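PDB 3PZ5: leucyl-tRNA synthetase subunit alpha from Aquifex aeolicus, which joins leucine to its tRNA, the CP1 editing domain crystallised here probably hydrolysing wrongly charged tRNA-Leu. Local coordinates for residues A[18-24]-A[53-57]; A[43-49]-A[115-119]. The protein carries 1 engineered substitution. All blocks are in the same frame, centred on the assembly; numbering follows the deposited sequence.

Contact 1: residues A[18-24]-A[53-57]; sequences VEIEELI and VLACI. Engineered in segment 18-24: L23 (natural residue Pro).
I20 and I57 meet methyl to methyl, CG2 against CG2 at 3.7 Å, with their side chains crossing at about a right angle; a second touch joins their CD1 atoms at 3.9 Å. In I20 the CG1 branch stands between the backbone N and the carbonyl carbon (chi1 46°), which turns CG2 beside the N and lets both branches face the helix. E22 approaches I57 from the opposite direction, its chain bent at chi2 (-76°), and lays OE2 3.6 Å from I57 CD1, a van der Waals contact of carboxylate with methyl. Toward the start of the helix V18 CG1 meets L54 CD2 at 4.1 Å, and I24 extends CD1 to V53 CG1 at 4.2 Å, with L54 and I57 slightly farther off. The contact thus sets the loop of the beta-hairpin formed by strands 12-18 and 25-30 of the editing-domain sheet against one face of helix 50-60, where V53, L54 and I57 follow i, i+1, i+4 spacing. No hydrogen bond crosses it. With an alanine here in place of I57, CG2 and CD1 go, and a gap would probably open between the helix and I20, with E22 also losing its neighbour. The loop is closed at its base by the backbone bond from V18 N to I24 O, 2.9 Å, while E19, centre of an inverse gamma turn, is hydrogen-bonded through OE2 to T100 OG1. V97 of strand 92-100 touches V18, I20, L54 and I57, and I26 adds to the packing on V18 and L54.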
loop_
_atom_site.group_PDB
_atom_site.type_symbol
_atom_site.label_atom_id
_atom_site.label_comp_id
_atom_site.label_asym_id
_atom_site.label_seq_id
_atom_site.Cartn_x
_atom_site.Cartn_y
_atom_site.Cartn_z
ATOM N N VAL A 18 10.454 3.967 -6.334
ATOM C CA VAL A 18 9.979 3.266 -7.519
ATOM C C VAL A 18 11.170 2.767 -8.338
ATOM O O VAL A 18 12.102 3.520 -8.606
ATOM C CB VAL A 18 9.088 4.194 -8.379
ATOM C CG1 VAL A 18 8.399 3.418 -9.496
ATOM C CG2 VAL A 18 8.057 4.892 -7.506
ATOM N N GLU A 19 11.127 1.500 -8.742
ATOM C CA GLU A 19 12.247 0.867 -9.442
ATOM C C GLU A 19 12.296 1.207 -10.933
ATOM O O GLU A 19 11.925 0.394 -11.789
ATOM C CB GLU A 19 12.253 -0.646 -9.191
ATOM C CG GLU A 19 12.823 -1.010 -7.820
ATOM C CD GLU A 19 12.472 -2.418 -7.357
ATOM O OE1 GLU A 19 12.544 -3.373 -8.171
ATOM O OE2 GLU A 19 12.133 -2.569 -6.161
ATOM N N ILE A 20 12.766 2.424 -11.217
ATOM C CA ILE A 20 12.825 2.978 -12.572
ATOM C C ILE A 20 14.089 3.821 -12.758
ATOM O O ILE A 20 14.882 3.972 -11.833
ATOM C CB ILE A 20 11.570 3.832 -12.897
ATOM C CG1 ILE A 20 11.234 4.779 -11.732
ATOM C CG2 ILE A 20 10.389 2.935 -13.229
ATOM C CD1 ILE A 20 10.214 5.869 -12.060
ATOM N N GLU A 21 14.264 4.379 -13.952
ATOM C CA GLU A 21 15.480 5.130 -14.292
ATOM C C GLU A 21 15.607 6.495 -13.611
ATOM O O GLU A 21 16.714 6.914 -13.258
ATOM C CB GLU A 21 15.605 5.287 -15.805
ATOM C CG GLU A 21 15.810 3.972 -16.537
ATOM C CD GLU A 21 15.604 4.096 -18.030
ATOM O OE1 GLU A 21 15.844 5.202 -18.572
ATOM O OE2 GLU A 21 15.206 3.086 -18.657
ATOM N N GLU A 22 14.491 7.194 -13.442
ATOM C CA GLU A 22 14.526 8.479 -12.754
ATOM C C GLU A 22 14.193 8.309 -11.279
ATOM O O GLU A 22 13.499 7.367 -10.905
ATOM C CB GLU A 22 13.643 9.548 -13.437
ATOM C CG GLU A 22 12.377 9.056 -14.141
ATOM C CD GLU A 22 12.645 8.377 -15.490
ATOM O OE1 GLU A 22 13.631 8.723 -16.192
ATOM O OE2 GLU A 22 11.854 7.482 -15.844
ATOM N N LEU A 23 14.717 9.207 -10.447
ATOM C CA LEU A 23 14.521 9.121 -9.006
ATOM C C LEU A 23 13.138 9.614 -8.609
ATOM O O LEU A 23 12.873 10.821 -8.598
ATOM C CB LEU A 23 15.609 9.885 -8.246
ATOM C CG LEU A 23 15.813 9.519 -6.765
ATOM C CD1 LEU A 23 16.222 8.047 -6.602
ATOM C CD2 LEU A 23 16.837 10.447 -6.084
ATOM N N ILE A 24 12.263 8.656 -8.306
ATOM C CA ILE A 24 10.905 8.931 -7.843
ATOM C C ILE A 24 10.600 8.039 -6.644
ATOM O O ILE A 24 10.913 6.849 -6.644
ATOM C CB ILE A 24 9.839 8.687 -8.958
ATOM C CG1 ILE A 24 10.121 9.566 -10.186
ATOM C CG2 ILE A 24 8.424 8.937 -8.426
ATOM C CD1 ILE A 24 9.160 9.365 -11.334
ATOM N N VAL A 53 2.083 9.850 -14.461
ATOM C CA VAL A 53 3.542 9.810 -14.612
ATOM C C VAL A 53 4.070 8.368 -14.659
ATOM O O VAL A 53 4.796 7.985 -15.588
ATOM C CB VAL A 53 4.243 10.573 -13.466
ATOM C CG1 VAL A 53 5.760 10.474 -13.586
ATOM C CG2 VAL A 53 3.801 12.025 -13.444
ATOM N N LEU A 54 3.697 7.579 -13.657
ATOM C CA LEU A 54 4.126 6.184 -13.577
ATOM C C LEU A 54 3.491 5.331 -14.671
ATOM O O LEU A 54 4.137 4.432 -15.225
ATOM C CB LEU A 54 3.833 5.608 -12.188
ATOM C CG LEU A 54 4.516 6.308 -11.003
ATOM C CD1 LEU A 54 4.102 5.661 -9.688
ATOM C CD2 LEU A 54 6.041 6.328 -11.149
ATOM N N ALA A 55 2.235 5.639 -14.998
ATOM C CA ALA A 55 1.511 4.946 -16.069
ATOM C C ALA A 55 2.201 5.055 -17.425
ATOM O O ALA A 55 2.248 4.078 -18.172
ATOM C CB ALA A 55 0.084 5.447 -16.165
ATOM N N CYS A 56 2.726 6.234 -17.746
ATOM C CA CYS A 56 3.419 6.416 -19.021
ATOM C C CYS A 56 4.727 5.633 -19.055
ATOM O O CYS A 56 5.027 4.954 -20.046
ATOM C CB CYS A 56 3.659 7.891 -19.345
ATOM S SG CYS A 56 4.125 8.116 -21.081
ATOM N N ILE A 57 5.486 5.726 -17.962
ATOM C CA ILE A 57 6.693 4.923 -17.766
ATOM C C ILE A 57 6.370 3.431 -17.902
ATOM O O ILE A 57 7.076 2.698 -18.604
ATOM C CB ILE A 57 7.379 5.246 -16.408
ATOM C CG1 ILE A 57 8.028 6.634 -16.469
ATOM C CG2 ILE A 57 8.433 4.202 -16.061
ATOM C CD1 ILE A 57 8.306 7.266 -15.117
#

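Contact 2: residues A[43-49]-A[115-119]; sequences VLAPEHP and YVLYE
The Y118 ring has the backbone carbonyl carbon of E47 over one face, while H48, A45 and P49 approach it obliquely. The contact joins the exit of strand 41-44, a type I beta turn from A45 to H48, to the loop between strands 107-113 and 124-127, both neighbours of 41-44 in the mixed sheet of the editing domain. At the hydroxyl end of the ring P49 CD lies 3.5 Å from Y118 OH, the proline crossing the tyrosine side chain at about a right angle. CG of Y118 is anti to the backbone N (chi1 -168°), which carries the ring out along 47-49. The H48 ring takes L44 CD2 over the centre of one face, and on the Y115 ring V116 CG2 sits over one face toward the rim. H48 ND1 is hydrogen-bonded to L50 N and so caps that backbone N, just past the turn and at the start of helix 50-60. Within the turn, H48 N donates to A45 O at 3.0 Å. E47 lies obliquely across the root of Y118, its carboxylate plane 30° from the ring plane and OE1 4.0 Å from Y118 CB; its charge is met by a salt bridge from OE2 to R84 NH1. Deeper in, V43 and V116 cross obliquely, CG1 of the first against CG2 of the second at 3.5 Å, over I125 and C127 of strand 124-127. Y115 OH is hydrogen-bonded to D135 OD1. The A45 methyl lies 3.3 Å from V116 O, and that oxygen also receives a CA-H contact from A45 CA at 3.5 Å, with an angle of 125° at the hydrogen.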
loop_
_atom_site.group_PDB
_atom_site.type_symbol
_atom_site.label_atom_id
_atom_site.label_comp_id
_atom_site.label_asym_id
_atom_site.label_seq_id
_atom_site.Cartn_x
_atom_site.Cartn_y
_atom_site.Cartn_z
ATOM N N VAL A 43 -0.913 1.508 -3.471
ATOM C CA VAL A 43 -2.066 2.079 -4.168
ATOM C C VAL A 43 -2.102 3.609 -4.090
ATOM O O VAL A 43 -2.078 4.187 -3.000
ATOM C CB VAL A 43 -3.405 1.474 -3.665
ATOM C CG1 VAL A 43 -4.588 2.301 -4.137
ATOM C CG2 VAL A 43 -3.553 0.053 -4.149
ATOM N N LEU A 44 -2.160 4.246 -5.261
ATOM C CA LEU A 44 -2.319 5.698 -5.368
ATOM C C LEU A 44 -3.769 6.060 -5.661
ATOM O O LEU A 44 -4.447 5.364 -6.421
ATOM C CB LEU A 44 -1.439 6.268 -6.489
ATOM C CG LEU A 44 0.060 5.978 -6.563
ATOM C CD1 LEU A 44 0.659 6.690 -7.773
ATOM C CD2 LEU A 44 0.782 6.391 -5.291
ATOM N N ALA A 45 -4.240 7.156 -5.076
ATOM C CA ALA A 45 -5.563 7.687 -5.399
ATOM C C ALA A 45 -5.614 8.029 -6.884
ATOM O O ALA A 45 -4.583 8.362 -7.471
ATOM C CB ALA A 45 -5.853 8.920 -4.563
ATOM N N PRO A 46 -6.804 7.940 -7.507
ATOM C CA PRO A 46 -6.904 8.250 -8.937
ATOM C C PRO A 46 -6.395 9.654 -9.278
ATOM O O PRO A 46 -5.756 9.838 -10.316
ATOM C CB PRO A 46 -8.403 8.136 -9.218
ATOM C CG PRO A 46 -8.912 7.216 -8.168
ATOM C CD PRO A 46 -8.101 7.515 -6.948
ATOM N N GLU A 47 -6.649 10.618 -8.393
ATOM C CA GLU A 47 -6.239 12.003 -8.599
ATOM C C GLU A 47 -4.761 12.255 -8.293
ATOM O O GLU A 47 -4.244 13.331 -8.603
ATOM C CB GLU A 47 -7.099 12.955 -7.760
ATOM C CG GLU A 47 -8.603 12.789 -7.934
ATOM C CD GLU A 47 -9.211 11.813 -6.932
ATOM O OE1 GLU A 47 -8.584 10.770 -6.630
ATOM O OE2 GLU A 47 -10.326 12.098 -6.442
ATOM N N HIS A 48 -4.087 11.274 -7.689
ATOM C CA HIS A 48 -2.678 11.425 -7.302
ATOM C C HIS A 48 -1.812 11.755 -8.519
ATOM O O HIS A 48 -1.849 11.038 -9.519
ATOM C CB HIS A 48 -2.158 10.172 -6.589
ATOM C CG HIS A 48 -0.845 10.366 -5.891
ATOM N ND1 HIS A 48 0.352 10.473 -6.566
ATOM C CD2 HIS A 48 -0.542 10.463 -4.573
ATOM C CE1 HIS A 48 1.334 10.635 -5.697
ATOM N NE2 HIS A 48 0.818 10.630 -4.481
ATOM N N PRO A 49 -1.032 12.849 -8.433
ATOM C CA PRO A 49 -0.234 13.364 -9.549
ATOM C C PRO A 49 0.757 12.367 -10.148
ATOM O O PRO A 49 1.200 12.558 -11.281
ATOM C CB PRO A 49 0.517 14.542 -8.921
ATOM C CG PRO A 49 -0.354 14.987 -7.828
ATOM C CD PRO A 49 -0.930 13.727 -7.255
ATOM N N TYR A 115 -10.990 3.168 -4.005
ATOM C CA TYR A 115 -11.282 3.260 -2.576
ATOM C C TYR A 115 -10.267 4.085 -1.782
ATOM O O TYR A 115 -10.411 4.262 -0.570
ATOM C CB TYR A 115 -11.430 1.855 -1.981
ATOM C CG TYR A 115 -10.125 1.109 -1.769
ATOM C CD1 TYR A 115 -9.502 1.097 -0.519
ATOM C CD2 TYR A 115 -9.522 0.404 -2.811
ATOM C CE1 TYR A 115 -8.312 0.413 -0.317
ATOM C CE2 TYR A 115 -8.330 -0.281 -2.618
ATOM C CZ TYR A 115 -7.731 -0.276 -1.368
ATOM O OH TYR A 115 -6.548 -0.957 -1.169
ATOM N N VAL A 116 -9.238 4.577 -2.464
ATOM C CA VAL A 116 -8.243 5.431 -1.831
ATOM C C VAL A 116 -8.486 6.876 -2.231
ATOM O O VAL A 116 -8.400 7.230 -3.409
ATOM C CB VAL A 116 -6.805 4.988 -2.168
ATOM C CG1 VAL A 116 -5.789 5.960 -1.592
ATOM C CG2 VAL A 116 -6.558 3.600 -1.619
ATOM N N LEU A 117 -8.801 7.698 -1.235
ATOM C CA LEU A 117 -9.119 9.103 -1.449
ATOM C C LEU A 117 -7.871 9.970 -1.426
ATOM O O LEU A 117 -6.977 9.762 -0.603
ATOM C CB LEU A 117 -10.116 9.590 -0.393
ATOM C CG LEU A 117 -11.508 8.951 -0.412
ATOM C CD1 LEU A 117 -12.236 9.223 0.900
ATOM C CD2 LEU A 117 -12.327 9.436 -1.613
ATOM N N TYR A 118 -7.824 10.947 -2.330
ATOM C CA TYR A 118 -6.720 11.900 -2.392
ATOM C C TYR A 118 -6.616 12.775 -1.137
ATOM O O TYR A 118 -5.526 13.216 -0.770
ATOM C CB TYR A 118 -6.831 12.775 -3.648
ATOM C CG TYR A 118 -5.588 13.595 -3.937
ATOM C CD1 TYR A 118 -4.323 12.996 -3.943
ATOM C CD2 TYR A 118 -5.673 14.961 -4.210
ATOM C CE1 TYR A 118 -3.176 13.734 -4.204
ATOM C CE2 TYR A 118 -4.529 15.714 -4.479
ATOM C CZ TYR A 118 -3.283 15.091 -4.475
ATOM O OH TYR A 118 -2.137 15.811 -4.736
ATOM N N GLU A 119 -7.756 13.009 -0.487
ATOM C CA GLU A 119 -7.840 13.860 0.701
ATOM C C GLU A 119 -7.012 13.360 1.888
ATOM O O GLU A 119 -6.327 14.152 2.536
ATOM C CB GLU A 119 -9.296 14.055 1.114
#

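In the fold
Contacts 1 and 2 lie about 17 Å apart between centres and alternate along the chain, each using one part of the run from strand 41-44 into helix 50-60. They touch where L54 CD1 meets L44 CD1 at 4.1 Å. Both are partly buried, but contact 2 sits nearer the centre of the chain, about 11 Å against about 17 Å, and buries more surface, 397 against 244 Å². Contact 1 is aliphatic packing, apart from the E22 carboxylate. Contact 2 grades from a buried valine pair, one on strand 41-44 and one in the facing loop, to Y118 and P49 at the surface; E47, Y115 and H48 find polar partners outside the segments, in R84, D135 and L50 N.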